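Local structure of alpha-fucosidase (Bifidobacterium bifidum, 2EAB) at residues A107-L112 and T560-S565; L571-N576 and K651-E656; D18-K23 and V349-L354; Q24-T29 and Y156-N161; L79-P84 and N135-G140. The protein probably removes alpha-1,2-linked L-fucose from glycans as a family 95 glycoside hydrolase, this chain being the catalytic part of a longer protein. One frame throughout, in Å; residues are numbered along the deposited sequence.

Contact 1 of 5, residues A107-L112 and T560-S565; sequences ALNKQL and TGVAYS
The flat group here is the amide of N109, which turns its oxygen and its nitrogen to the chain at T560-V562. OD1 accepts the backbone N-H of V562 at 2.8 Å in a nearly straight bond (162° at the hydrogen), although that donor is tilted from the carbonyl plane. The other end of the amide works through water: ND2 gives a proton to a water that in turn donates to T560 O. Both ends held, the amide has little freedom to flip. With CG anti to its carbonyl carbon (chi1 -74°), N109 carries the amide out over G561, whose CA is 3.4 Å from OD1. A side chain at G561 would run straight into that oxygen, and the positive phi there suits glycine. L112 closes in beside the amide, its CD1 3.6 Å from V562 N and 3.8 Å from V562 CB, while L108 touches V562 CG1 through its CB. V562 also packs on V119. The axes of 107-112 and 562-565 run 83° apart and 9.3 Å from each other. This is a buried contact between the N-terminal and catalytic regions: helix 103-113 lies across the middle strand of a small three-stranded antiparallel sheet.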
# COMPACT_ATOMS: atom_id res chain seq x y z
N ALA A 107 7.59 3.04 -34.06
CA ALA A 107 8.82 2.80 -34.80
C ALA A 107 9.80 1.90 -34.04
O ALA A 107 10.49 1.08 -34.65
CB ALA A 107 9.47 4.12 -35.19
N LEU A 108 9.86 2.04 -32.71
CA LEU A 108 10.70 1.17 -31.90
C LEU A 108 10.21 -0.26 -31.97
O LEU A 108 11.00 -1.20 -32.12
CB LEU A 108 10.73 1.65 -30.45
CG LEU A 108 11.55 2.92 -30.22
CD1 LEU A 108 11.16 3.58 -28.91
CD2 LEU A 108 13.05 2.65 -30.26
N ASN A 109 8.90 -0.43 -31.86
CA ASN A 109 8.30 -1.76 -31.98
C ASN A 109 8.55 -2.39 -33.34
O ASN A 109 8.77 -3.60 -33.42
CB ASN A 109 6.81 -1.71 -31.65
CG ASN A 109 6.55 -1.54 -30.18
OD1 ASN A 109 7.47 -1.57 -29.36
ND2 ASN A 109 5.28 -1.36 -29.83
N LYS A 110 8.53 -1.57 -34.39
CA LYS A 110 8.83 -2.05 -35.74
C LYS A 110 10.27 -2.57 -35.83
O LYS A 110 10.51 -3.62 -36.43
CB LYS A 110 8.60 -0.96 -36.79
CG LYS A 110 8.78 -1.42 -38.23
CD LYS A 110 8.40 -0.34 -39.23
CE LYS A 110 8.68 -0.78 -40.66
NZ LYS A 110 10.14 -0.83 -40.97
N GLN A 111 11.21 -1.85 -35.23
CA GLN A 111 12.60 -2.31 -35.19
C GLN A 111 12.70 -3.69 -34.54
O GLN A 111 13.39 -4.58 -35.05
CB GLN A 111 13.49 -1.30 -34.47
CG GLN A 111 13.69 -0.01 -35.25
CD GLN A 111 14.61 0.99 -34.57
OE1 GLN A 111 14.51 1.23 -33.36
NE2 GLN A 111 15.50 1.59 -35.35
N LEU A 112 12.02 -3.86 -33.41
CA LEU A 112 11.97 -5.15 -32.72
C LEU A 112 11.29 -6.23 -33.56
O LEU A 112 11.80 -7.35 -33.67
CB LEU A 112 11.29 -5.01 -31.36
CG LEU A 112 12.03 -4.11 -30.36
CD1 LEU A 112 11.10 -3.66 -29.25
CD2 LEU A 112 13.25 -4.81 -29.79
N THR A 560 4.43 -7.03 -25.46
CA THR A 560 4.05 -5.63 -25.26
C THR A 560 5.00 -4.67 -25.98
O THR A 560 4.92 -3.46 -25.77
CB THR A 560 4.04 -5.28 -23.77
OG1 THR A 560 5.30 -5.63 -23.19
CG2 THR A 560 2.94 -6.04 -23.05
N GLY A 561 5.87 -5.18 -26.84
CA GLY A 561 6.82 -4.32 -27.55
C GLY A 561 7.92 -3.83 -26.64
O GLY A 561 8.26 -4.49 -25.65
N VAL A 562 8.48 -2.67 -26.96
CA VAL A 562 9.67 -2.20 -26.26
C VAL A 562 9.45 -2.13 -24.74
O VAL A 562 8.47 -1.55 -24.27
CB VAL A 562 10.23 -0.89 -26.87
CG1 VAL A 562 9.26 0.25 -26.71
CG2 VAL A 562 11.59 -0.57 -26.28
N ALA A 563 10.35 -2.76 -24.00
CA ALA A 563 10.18 -2.87 -22.55
C ALA A 563 11.50 -3.02 -21.83
O ALA A 563 12.46 -3.60 -22.37
CB ALA A 563 9.27 -4.05 -22.22
N TYR A 564 11.52 -2.52 -20.60
CA TYR A 564 12.63 -2.67 -19.67
C TYR A 564 12.17 -3.54 -18.51
O TYR A 564 11.04 -3.41 -18.04
CB TYR A 564 13.02 -1.29 -19.14
CG TYR A 564 14.23 -1.26 -18.23
CD1 TYR A 564 15.43 -1.86 -18.61
CD2 TYR A 564 14.18 -0.60 -17.01
CE1 TYR A 564 16.54 -1.82 -17.78
CE2 TYR A 564 15.30 -0.55 -16.18
CZ TYR A 564 16.47 -1.16 -16.57
OH TYR A 564 17.57 -1.11 -15.75
N SER A 565 13.04 -4.43 -18.06
CA SER A 565 12.76 -5.22 -16.87
C SER A 565 13.48 -4.54 -15.70
O SER A 565 14.70 -4.67 -15.59
CB SER A 565 13.26 -6.65 -17.04
OG SER A 565 12.70 -7.48 -16.03
O HOH W 1 3.79 -1.07 -27.37

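Contact 2 of 5, residues L571-N576 and K651-E656; sequences LGTDGN and KEWYFE
T573 of edge strand 572-574 and N576 just after it pack against the aromatic run W653-F655 in a buried contact inside the catalytic region, where an irregular loop covers the start of helix 577-596. T573 meets two rings: its OG1 sits at the edge of W653, 3.7 Å from CD1, and its CG2 lies 3.7 Å from F655 CE2. Set between backbone N and carbonyl carbon (chi1 65°), OG1 also donates to G575 O at 2.7 Å, a bond that spans the inverse gamma turn centred on D574. Y654 brings CE2 to 3.5 Å from N576 C, while its hydroxyl bonds to P641 O. Cutting Y654 back to an alanine is likely to uncover the G575-N576 backbone and leave P641 O without this partner. N576 is the N-cap, and its side chain caps the helix at E579. No hydrogen bond crosses directly; water does that work. One water donates to T573 OG1, accepts from N576 ND2 at 2.9 Å and takes a weak bond from W653 NE1. A second donates to G575 O and accepts from Y654 N, both at 2.8 Å. The chemistry is mixed: most direct contacts are made by aromatic carbon, and two waters link the polar groups.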
# COMPACT_ATOMS: atom_id res chain seq x y z
N LEU A 571 17.89 -1.85 -21.95
CA LEU A 571 16.84 -0.85 -21.78
C LEU A 571 15.55 -1.18 -22.54
O LEU A 571 14.45 -0.90 -22.05
CB LEU A 571 17.37 0.51 -22.24
CG LEU A 571 17.23 1.74 -21.35
CD1 LEU A 571 17.53 1.42 -19.89
CD2 LEU A 571 18.17 2.82 -21.86
N GLY A 572 15.68 -1.75 -23.73
CA GLY A 572 14.53 -1.98 -24.59
C GLY A 572 14.63 -3.29 -25.33
O GLY A 572 15.37 -3.40 -26.31
N THR A 573 13.90 -4.29 -24.85
CA THR A 573 13.81 -5.59 -25.50
C THR A 573 12.41 -5.78 -26.08
O THR A 573 11.52 -4.95 -25.88
CB THR A 573 14.16 -6.75 -24.54
OG1 THR A 573 13.17 -6.82 -23.50
CG2 THR A 573 15.52 -6.54 -23.91
N ASP A 574 12.23 -6.89 -26.81
CA ASP A 574 10.94 -7.19 -27.42
C ASP A 574 10.04 -7.85 -26.38
O ASP A 574 9.94 -9.08 -26.29
CB ASP A 574 11.14 -8.07 -28.65
CG ASP A 574 9.91 -8.12 -29.54
OD1 ASP A 574 8.81 -7.73 -29.10
OD2 ASP A 574 10.06 -8.56 -30.70
N GLY A 575 9.39 -7.01 -25.58
CA GLY A 575 8.64 -7.48 -24.43
C GLY A 575 9.55 -8.06 -23.37
O GLY A 575 10.77 -8.06 -23.51
N ASN A 576 8.94 -8.56 -22.30
CA ASN A 576 9.64 -9.29 -21.25
C ASN A 576 8.62 -9.96 -20.34
O ASN A 576 7.42 -9.70 -20.45
CB ASN A 576 10.64 -8.40 -20.47
CG ASN A 576 9.99 -7.20 -19.81
OD1 ASN A 576 8.82 -7.23 -19.41
ND2 ASN A 576 10.77 -6.13 -19.66
N LYS A 651 12.44 -17.56 -17.06
CA LYS A 651 13.15 -16.58 -17.89
C LYS A 651 12.66 -15.17 -17.59
O LYS A 651 11.46 -14.95 -17.41
CB LYS A 651 12.96 -16.86 -19.37
CG LYS A 651 13.63 -18.13 -19.88
CD LYS A 651 13.47 -18.26 -21.38
CE LYS A 651 13.95 -19.63 -21.85
NZ LYS A 651 13.92 -19.74 -23.33
N GLU A 652 13.59 -14.22 -17.54
CA GLU A 652 13.26 -12.81 -17.36
C GLU A 652 13.07 -12.13 -18.72
O GLU A 652 12.25 -11.21 -18.84
CB GLU A 652 14.32 -12.12 -16.49
CG GLU A 652 14.04 -10.64 -16.22
CD GLU A 652 14.78 -10.06 -15.02
OE1 GLU A 652 15.60 -10.76 -14.39
OE2 GLU A 652 14.54 -8.87 -14.72
N TRP A 653 13.79 -12.61 -19.73
CA TRP A 653 13.66 -12.15 -21.11
C TRP A 653 13.44 -13.33 -22.03
O TRP A 653 13.94 -14.43 -21.77
CB TRP A 653 14.90 -11.39 -21.57
CG TRP A 653 15.21 -10.20 -20.73
CD1 TRP A 653 14.71 -8.93 -20.89
CD2 TRP A 653 16.07 -10.16 -19.59
NE1 TRP A 653 15.22 -8.11 -19.91
CE2 TRP A 653 16.05 -8.83 -19.10
CE3 TRP A 653 16.86 -11.12 -18.93
CZ2 TRP A 653 16.79 -8.44 -17.99
CZ3 TRP A 653 17.59 -10.73 -17.83
CH2 TRP A 653 17.56 -9.40 -17.37
N TYR A 654 12.72 -13.12 -23.12
CA TYR A 654 12.41 -14.22 -24.04
C TYR A 654 13.59 -14.68 -24.89
O TYR A 654 13.54 -15.77 -25.46
CB TYR A 654 11.14 -13.92 -24.86
CG TYR A 654 9.96 -13.75 -23.94
CD1 TYR A 654 9.54 -14.81 -23.13
CD2 TYR A 654 9.32 -12.52 -23.80
CE1 TYR A 654 8.50 -14.65 -22.24
CE2 TYR A 654 8.27 -12.36 -22.90
CZ TYR A 654 7.87 -13.43 -22.12
OH TYR A 654 6.84 -13.26 -21.23
N PHE A 655 14.65 -13.88 -24.94
CA PHE A 655 15.89 -14.32 -25.59
C PHE A 655 16.84 -15.09 -24.67
O PHE A 655 17.92 -15.53 -25.09
CB PHE A 655 16.62 -13.17 -26.34
CG PHE A 655 16.96 -11.96 -25.49
CD1 PHE A 655 17.47 -12.08 -24.19
CD2 PHE A 655 16.84 -10.69 -26.03
CE1 PHE A 655 17.80 -10.95 -23.44
CE2 PHE A 655 17.16 -9.56 -25.29
CZ PHE A 655 17.65 -9.69 -24.00
N GLU A 656 16.44 -15.27 -23.41
CA GLU A 656 17.27 -15.93 -22.40
C GLU A 656 17.39 -17.44 -22.64
O GLU A 656 16.45 -18.08 -23.11
CB GLU A 656 16.66 -15.65 -21.03
CG GLU A 656 17.42 -16.17 -19.82
CD GLU A 656 16.79 -15.71 -18.52
OE1 GLU A 656 16.89 -16.43 -17.51
OE2 GLU A 656 16.18 -14.61 -18.50
O HOH W 2 13.34 -5.93 -20.97
O HOH W 3 12.33 -10.36 -23.54

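Contact 3 of 5, residues D18-K23 and V349-L354; sequences DWLWYK and VATDAL
W21 leaves strand 19-22 with CG set between its backbone N and carbonyl carbon (chi1 67°), a turn that lays the indole under the start of helix 351-360. Going outward from CB, CD1 passes T351 OG1 at the limit of contact, and CD2 and CE2 come under A350 CA. NE1 gives its proton to a water at 2.9 Å, and that water is also 2.8 Å from V349 O. At the far rim CZ2 comes within 3.3 Å of V349 C, and CZ3 touches A350 CB. A350 CA stands almost centrally over the six-membered ring, 3.7 Å from its centroid and 15° off the normal, a clear CH-pi contact. Replacing W21 with an alanine would probably uncover the V349-A350 backbone and leave the bridging water without its indole donor. Y22 adds a second ring, meeting D352 CG at its edge (3.5 Å from CD1); its hydroxyl is bonded to A755 O, and D352 OD2 to Q24. T351 holds the W21 backbone twice: W21 N donates to T351 OG1 at 2.9 Å, and T351 N to W21 O at 2.8 Å. The polar backbone of an outermost strand is thus satisfied by the first residue of a helix.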
# COMPACT_ATOMS: atom_id res chain seq x y z
N ASP A 18 -3.03 -3.68 22.40
CA ASP A 18 -1.72 -3.78 21.76
C ASP A 18 -1.02 -2.43 21.81
O ASP A 18 -1.54 -1.45 21.30
CB ASP A 18 -1.87 -4.21 20.30
CG ASP A 18 -2.59 -5.54 20.15
OD1 ASP A 18 -2.32 -6.48 20.92
OD2 ASP A 18 -3.42 -5.64 19.22
N TRP A 19 0.16 -2.40 22.43
CA TRP A 19 0.93 -1.17 22.58
C TRP A 19 2.32 -1.25 21.97
O TRP A 19 3.02 -2.25 22.14
CB TRP A 19 1.15 -0.87 24.06
CG TRP A 19 0.01 -0.32 24.83
CD1 TRP A 19 -1.31 -0.28 24.48
CD2 TRP A 19 0.09 0.25 26.14
NE1 TRP A 19 -2.05 0.29 25.48
CE2 TRP A 19 -1.22 0.62 26.52
CE3 TRP A 19 1.15 0.48 27.03
CZ2 TRP A 19 -1.50 1.22 27.75
CZ3 TRP A 19 0.87 1.07 28.26
CH2 TRP A 19 -0.44 1.44 28.60
N LEU A 20 2.72 -0.18 21.29
CA LEU A 20 4.14 0.15 21.18
C LEU A 20 4.39 1.11 22.33
O LEU A 20 3.61 2.03 22.54
CB LEU A 20 4.46 0.87 19.87
CG LEU A 20 4.48 0.09 18.55
CD1 LEU A 20 3.10 -0.31 18.12
CD2 LEU A 20 5.14 0.94 17.47
N TRP A 21 5.46 0.89 23.10
CA TRP A 21 5.72 1.75 24.25
C TRP A 21 7.20 1.94 24.56
O TRP A 21 8.03 1.11 24.21
CB TRP A 21 4.92 1.28 25.48
CG TRP A 21 5.33 -0.04 26.02
CD1 TRP A 21 5.03 -1.27 25.51
CD2 TRP A 21 6.11 -0.26 27.20
NE1 TRP A 21 5.59 -2.25 26.30
CE2 TRP A 21 6.25 -1.66 27.34
CE3 TRP A 21 6.71 0.58 28.14
CZ2 TRP A 21 6.97 -2.23 28.40
CZ3 TRP A 21 7.42 0.01 29.20
CH2 TRP A 21 7.54 -1.39 29.32
N TYR A 22 7.50 3.08 25.19
CA TYR A 22 8.88 3.55 25.38
C TYR A 22 9.00 4.26 26.71
O TYR A 22 8.09 4.96 27.13
CB TYR A 22 9.29 4.49 24.23
CG TYR A 22 9.03 3.88 22.88
CD1 TYR A 22 10.03 3.21 22.18
CD2 TYR A 22 7.75 3.90 22.32
CE1 TYR A 22 9.77 2.62 20.96
CE2 TYR A 22 7.47 3.30 21.11
CZ TYR A 22 8.49 2.66 20.44
OH TYR A 22 8.21 2.06 19.24
N LYS A 23 10.16 4.09 27.34
CA LYS A 23 10.42 4.66 28.66
C LYS A 23 11.12 6.02 28.58
O LYS A 23 11.57 6.56 29.60
CB LYS A 23 11.26 3.69 29.49
CG LYS A 23 10.56 2.36 29.78
CD LYS A 23 11.36 1.54 30.78
CE LYS A 23 10.61 0.27 31.17
NZ LYS A 23 11.26 -0.41 32.33
N VAL A 349 8.81 -5.73 28.20
CA VAL A 349 9.90 -4.89 27.71
C VAL A 349 9.37 -3.84 26.74
O VAL A 349 8.44 -4.10 25.97
CB VAL A 349 11.02 -5.73 27.05
CG1 VAL A 349 11.80 -6.52 28.11
CG2 VAL A 349 10.45 -6.67 25.98
N ALA A 350 9.96 -2.65 26.81
CA ALA A 350 9.63 -1.57 25.89
C ALA A 350 9.95 -1.97 24.45
O ALA A 350 10.81 -2.80 24.20
CB ALA A 350 10.36 -0.30 26.27
N THR A 351 9.25 -1.34 23.51
CA THR A 351 9.30 -1.74 22.10
C THR A 351 10.69 -1.55 21.49
O THR A 351 11.15 -2.37 20.70
CB THR A 351 8.20 -1.03 21.30
OG1 THR A 351 6.94 -1.31 21.91
CG2 THR A 351 8.17 -1.51 19.85
N ASP A 352 11.38 -0.47 21.88
CA ASP A 352 12.76 -0.27 21.44
C ASP A 352 13.70 -1.33 22.03
O ASP A 352 14.56 -1.86 21.32
CB ASP A 352 13.25 1.17 21.70
CG ASP A 352 13.06 1.65 23.14
OD1 ASP A 352 12.40 0.98 23.96
OD2 ASP A 352 13.56 2.76 23.43
N ALA A 353 13.53 -1.64 23.31
CA ALA A 353 14.30 -2.70 23.96
C ALA A 353 14.02 -4.06 23.32
O ALA A 353 14.94 -4.87 23.14
CB ALA A 353 14.01 -2.74 25.46
N LEU A 354 12.76 -4.29 22.98
CA LEU A 354 12.33 -5.51 22.32
C LEU A 354 13.00 -5.68 20.96
O LEU A 354 13.51 -6.74 20.64
CB LEU A 354 10.80 -5.53 22.17
CG LEU A 354 10.15 -6.74 21.49
CD1 LEU A 354 10.33 -8.00 22.32
CD2 LEU A 354 8.68 -6.46 21.24
O HOH W 4 5.84 -5.11 26.03
O HOH W 5 12.34 2.41 26.41

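Contact 4 of 5, residues Q24-T29 and Y156-N161; sequences QPASQT and YRRDLN
The loop Q24-T29, with a 3-10 turn at A26-Q28, follows the edge strand of the large N-terminal sheet and is gripped by R158 and Y156 from the neighbouring strand 156-161. R158 does so with its guanidinium edge. NE donates to Q24 O at 2.8 Å, on a lone pair in the carbonyl plane, and NH2 reaches T29 OG1 at 3.0 Å. A26 N lies over one face of the same group, 3.3 Å above its plane. The side chain gets there fully extended from CG to NE after CG sets off between N and carbonyl carbon (chi1 68°). T29 OG1 also accepts from Q24 NE2 at 2.9 Å, in line at 174°, and donates to P25 O at 2.8 Å; Q24 NE2 also bonds D352 OD2. Q28 N comes to P25 O from the opposite face of that carbonyl. P25 packs on Y156, its CD 3.9 Å from the ring centroid over the face, while the tyrosine hydroxyl goes to G65 O. Around this, R158 makes a cation-pi contact with Y22 of strand 19-22, bonds to T50 O and lies against L52 of strand 52-55; Y156 rests on V169 and F171 of strand 166-173, the next one across the sheet.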
# COMPACT_ATOMS: atom_id res chain seq x y z
N GLN A 24 11.21 6.60 27.38
CA GLN A 24 11.85 7.90 27.20
C GLN A 24 11.30 8.60 25.96
O GLN A 24 10.77 7.93 25.06
CB GLN A 24 13.38 7.75 27.13
CG GLN A 24 13.91 7.12 25.85
CD GLN A 24 13.58 5.64 25.70
OE1 GLN A 24 13.77 4.85 26.63
NE2 GLN A 24 13.09 5.27 24.52
N PRO A 25 11.38 9.95 25.91
CA PRO A 25 10.95 10.72 24.73
C PRO A 25 11.65 10.32 23.44
O PRO A 25 12.70 9.68 23.47
CB PRO A 25 11.36 12.16 25.09
CG PRO A 25 12.25 12.05 26.27
CD PRO A 25 11.83 10.83 27.00
N ALA A 26 11.08 10.74 22.31
CA ALA A 26 11.68 10.52 21.00
C ALA A 26 13.14 10.98 20.96
O ALA A 26 14.00 10.28 20.44
CB ALA A 26 10.86 11.22 19.92
N SER A 27 13.41 12.16 21.52
CA SER A 27 14.76 12.74 21.54
C SER A 27 15.81 11.85 22.21
O SER A 27 17.00 11.98 21.94
CB SER A 27 14.75 14.11 22.21
OG SER A 27 14.37 14.00 23.57
N GLN A 28 15.35 10.94 23.07
CA GLN A 28 16.24 10.05 23.82
C GLN A 28 16.14 8.59 23.37
O GLN A 28 16.70 7.70 24.01
CB GLN A 28 15.96 10.16 25.32
CG GLN A 28 16.28 11.53 25.92
CD GLN A 28 16.05 11.58 27.42
OE1 GLN A 28 15.06 11.05 27.93
NE2 GLN A 28 16.97 12.22 28.14
N THR A 29 15.42 8.36 22.28
CA THR A 29 15.19 7.03 21.74
C THR A 29 16.21 6.74 20.63
O THR A 29 16.58 7.65 19.88
CB THR A 29 13.74 6.89 21.22
OG1 THR A 29 12.82 7.16 22.28
CG2 THR A 29 13.47 5.50 20.66
N TYR A 156 8.11 8.13 33.54
CA TYR A 156 7.87 8.48 32.15
C TYR A 156 7.47 7.28 31.32
O TYR A 156 8.13 6.24 31.37
CB TYR A 156 9.09 9.15 31.50
CG TYR A 156 8.80 9.58 30.08
CD1 TYR A 156 8.48 10.90 29.78
CD2 TYR A 156 8.80 8.65 29.04
CE1 TYR A 156 8.18 11.28 28.47
CE2 TYR A 156 8.50 9.02 27.74
CZ TYR A 156 8.19 10.33 27.46
OH TYR A 156 7.91 10.67 26.15
N ARG A 157 6.39 7.43 30.56
CA ARG A 157 6.07 6.48 29.50
C ARG A 157 5.40 7.20 28.33
O ARG A 157 4.58 8.09 28.54
CB ARG A 157 5.18 5.35 30.02
CG ARG A 157 5.07 4.17 29.06
CD ARG A 157 4.07 3.13 29.53
NE ARG A 157 2.70 3.65 29.54
CZ ARG A 157 1.96 3.81 30.63
NH1 ARG A 157 2.44 3.49 31.83
NH2 ARG A 157 0.72 4.29 30.53
N ARG A 158 5.76 6.81 27.12
CA ARG A 158 4.98 7.18 25.94
C ARG A 158 4.58 5.90 25.22
O ARG A 158 5.34 4.92 25.20
CB ARG A 158 5.75 8.13 25.01
CG ARG A 158 6.96 7.54 24.33
CD ARG A 158 7.76 8.61 23.61
NE ARG A 158 8.92 8.05 22.92
CZ ARG A 158 8.98 7.79 21.62
NH1 ARG A 158 7.94 8.02 20.82
NH2 ARG A 158 10.09 7.29 21.11
N ASP A 159 3.38 5.89 24.67
CA ASP A 159 2.89 4.71 23.99
C ASP A 159 2.00 5.04 22.81
O ASP A 159 1.50 6.17 22.67
CB ASP A 159 2.18 3.76 24.96
CG ASP A 159 0.84 4.29 25.43
OD1 ASP A 159 -0.08 4.43 24.58
OD2 ASP A 159 0.69 4.55 26.63
N LEU A 160 1.81 4.04 21.96
CA LEU A 160 0.82 4.07 20.91
C LEU A 160 -0.07 2.86 21.12
O LEU A 160 0.39 1.72 21.04
CB LEU A 160 1.47 4.04 19.53
CG LEU A 160 0.54 4.21 18.32
CD1 LEU A 160 -0.13 5.58 18.32
CD2 LEU A 160 1.30 3.99 17.03
N ASN A 161 -1.33 3.13 21.44
CA ASN A 161 -2.31 2.08 21.65
C ASN A 161 -2.95 1.76 20.31
O ASN A 161 -3.84 2.48 19.84
CB ASN A 161 -3.35 2.53 22.67
CG ASN A 161 -4.28 1.41 23.08
OD1 ASN A 161 -4.54 0.48 22.32
ND2 ASN A 161 -4.81 1.50 24.30

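Contact 5 of 5, residues L79-P84 and N135-G140; sequences LWTGGP and NYLNWG
The two chains run antiparallel for one bridge, W80 with Y136 as a non-hydrogen-bonded pair (CA atoms 4.6 Å apart) flanked by L137 N to L79 O and T81 N to N135 O, each 3.0 Å. This isolated beta bridge joins two loops of the N-terminal region; just beyond it, W139 and G140 form a classic bulge opposite F74. W80 lays one face of its indole on the N135-Y136 peptide, with N135 C 3.3 Å above the plane, and Y136 CB sits over the five-membered ring, 24° off its normal. Y136 itself bonds through OH to I400 O, its side chain about 7 Å from the bound calcium ion, so the bridge backs onto the metal site. L79, with CG anti to N (chi1 -162°), pushes CD2 between L137 CB and W139, 3.8 Å from W139 CE3. T81 CG2 packs on L137 CD1 at 3.8 Å, while T81 OG1, hydrogen-bonded to D407 O, also accepts the backbone N-H of N135 at 3.1 Å.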
# COMPACT_ATOMS: atom_id res chain seq x y z
N LEU A 79 -1.88 18.11 0.96
CA LEU A 79 -0.93 19.22 0.87
C LEU A 79 0.19 18.84 -0.10
O LEU A 79 1.25 18.35 0.28
CB LEU A 79 -0.38 19.63 2.24
CG LEU A 79 0.26 21.02 2.24
CD1 LEU A 79 -0.79 22.13 2.12
CD2 LEU A 79 1.10 21.23 3.48
N TRP A 80 -0.11 19.07 -1.38
CA TRP A 80 0.70 18.64 -2.50
C TRP A 80 1.03 19.84 -3.39
O TRP A 80 0.13 20.55 -3.83
CB TRP A 80 -0.11 17.64 -3.33
CG TRP A 80 0.15 16.19 -3.06
CD1 TRP A 80 -0.46 15.38 -2.14
CD2 TRP A 80 1.09 15.38 -3.76
NE1 TRP A 80 0.06 14.10 -2.24
CE2 TRP A 80 1.01 14.08 -3.22
CE3 TRP A 80 1.98 15.63 -4.81
CZ2 TRP A 80 1.82 13.03 -3.69
CZ3 TRP A 80 2.77 14.60 -5.28
CH2 TRP A 80 2.69 13.32 -4.72
N THR A 81 2.32 20.05 -3.65
CA THR A 81 2.73 20.99 -4.69
C THR A 81 2.60 20.30 -6.06
O THR A 81 2.32 19.11 -6.14
CB THR A 81 4.17 21.49 -4.49
OG1 THR A 81 5.05 20.36 -4.44
CG2 THR A 81 4.30 22.31 -3.21
N GLY A 82 2.81 21.07 -7.13
CA GLY A 82 2.66 20.59 -8.49
C GLY A 82 1.27 20.82 -9.06
O GLY A 82 0.41 21.43 -8.41
N GLY A 83 1.05 20.34 -10.28
CA GLY A 83 -0.28 20.36 -10.87
C GLY A 83 -0.66 21.69 -11.49
O GLY A 83 0.19 22.57 -11.66
N PRO A 84 -1.94 21.85 -11.83
CA PRO A 84 -2.36 23.09 -12.48
C PRO A 84 -2.05 24.29 -11.59
O PRO A 84 -2.22 24.23 -10.37
CB PRO A 84 -3.87 22.89 -12.68
CG PRO A 84 -4.25 21.82 -11.72
CD PRO A 84 -3.07 20.93 -11.61
N ASN A 135 5.30 17.40 -5.14
CA ASN A 135 5.50 16.36 -4.14
C ASN A 135 4.58 16.59 -2.95
O ASN A 135 3.92 17.62 -2.86
CB ASN A 135 6.98 16.22 -3.73
CG ASN A 135 7.55 17.45 -3.01
OD1 ASN A 135 6.96 18.54 -2.98
ND2 ASN A 135 8.73 17.27 -2.44
N TYR A 136 4.53 15.60 -2.07
CA TYR A 136 3.80 15.69 -0.82
C TYR A 136 4.63 16.47 0.20
O TYR A 136 5.82 16.23 0.33
CB TYR A 136 3.58 14.29 -0.28
CG TYR A 136 2.72 14.20 0.96
CD1 TYR A 136 1.44 14.73 0.99
CD2 TYR A 136 3.18 13.53 2.10
CE1 TYR A 136 0.64 14.62 2.12
CE2 TYR A 136 2.39 13.41 3.24
CZ TYR A 136 1.12 13.96 3.24
OH TYR A 136 0.31 13.83 4.34
N LEU A 137 3.97 17.39 0.91
CA LEU A 137 4.63 18.23 1.91
C LEU A 137 4.26 17.87 3.33
O LEU A 137 3.08 17.69 3.64
CB LEU A 137 4.20 19.69 1.74
CG LEU A 137 4.49 20.46 0.46
CD1 LEU A 137 3.90 21.85 0.52
CD2 LEU A 137 5.96 20.52 0.19
N ASN A 138 5.26 17.82 4.22
CA ASN A 138 4.96 17.98 5.64
C ASN A 138 4.24 19.31 5.81
O ASN A 138 4.70 20.33 5.30
CB ASN A 138 6.23 17.97 6.48
CG ASN A 138 5.99 18.48 7.89
OD1 ASN A 138 5.30 17.84 8.70
ND2 ASN A 138 6.52 19.65 8.19
N TRP A 139 3.11 19.31 6.51
CA TRP A 139 2.36 20.53 6.74
C TRP A 139 3.13 21.43 7.71
O TRP A 139 3.41 22.60 7.40
CB TRP A 139 0.97 20.20 7.29
CG TRP A 139 0.06 21.38 7.50
CD1 TRP A 139 0.24 22.41 8.38
CD2 TRP A 139 -1.19 21.62 6.85
NE1 TRP A 139 -0.82 23.28 8.30
CE2 TRP A 139 -1.70 22.83 7.37
CE3 TRP A 139 -1.91 20.94 5.86
CZ2 TRP A 139 -2.92 23.36 6.94
CZ3 TRP A 139 -3.12 21.47 5.44
CH2 TRP A 139 -3.61 22.67 5.98
N GLY A 140 3.49 20.88 8.86
CA GLY A 140 4.25 21.60 9.87
C GLY A 140 4.26 20.80 11.16
O GLY A 140 4.38 19.57 11.13

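The contacts form two touching pairs and a single. Contacts 1 and 2, centres 10 Å apart, share the small sheet in which strands 558-565 and 572-574 are neighbours. Contacts 3 and 4, centres 9 Å apart, meet on strands 19-22 and 156-161 of the large N-terminal sheet. The pairs lie on opposite sides of the chain's centre, contacts 1 and 3 being about 52 Å apart between centres. Contact 5, centred about 29 Å from contact 4, is nested inside the loops closed by contacts 3 and 4. Along the chain contact 1 crosses all three, and contact 2 opens after the others have closed. Contacts 1 and 3 join the N-terminal to the catalytic region, tying them at widely separated points.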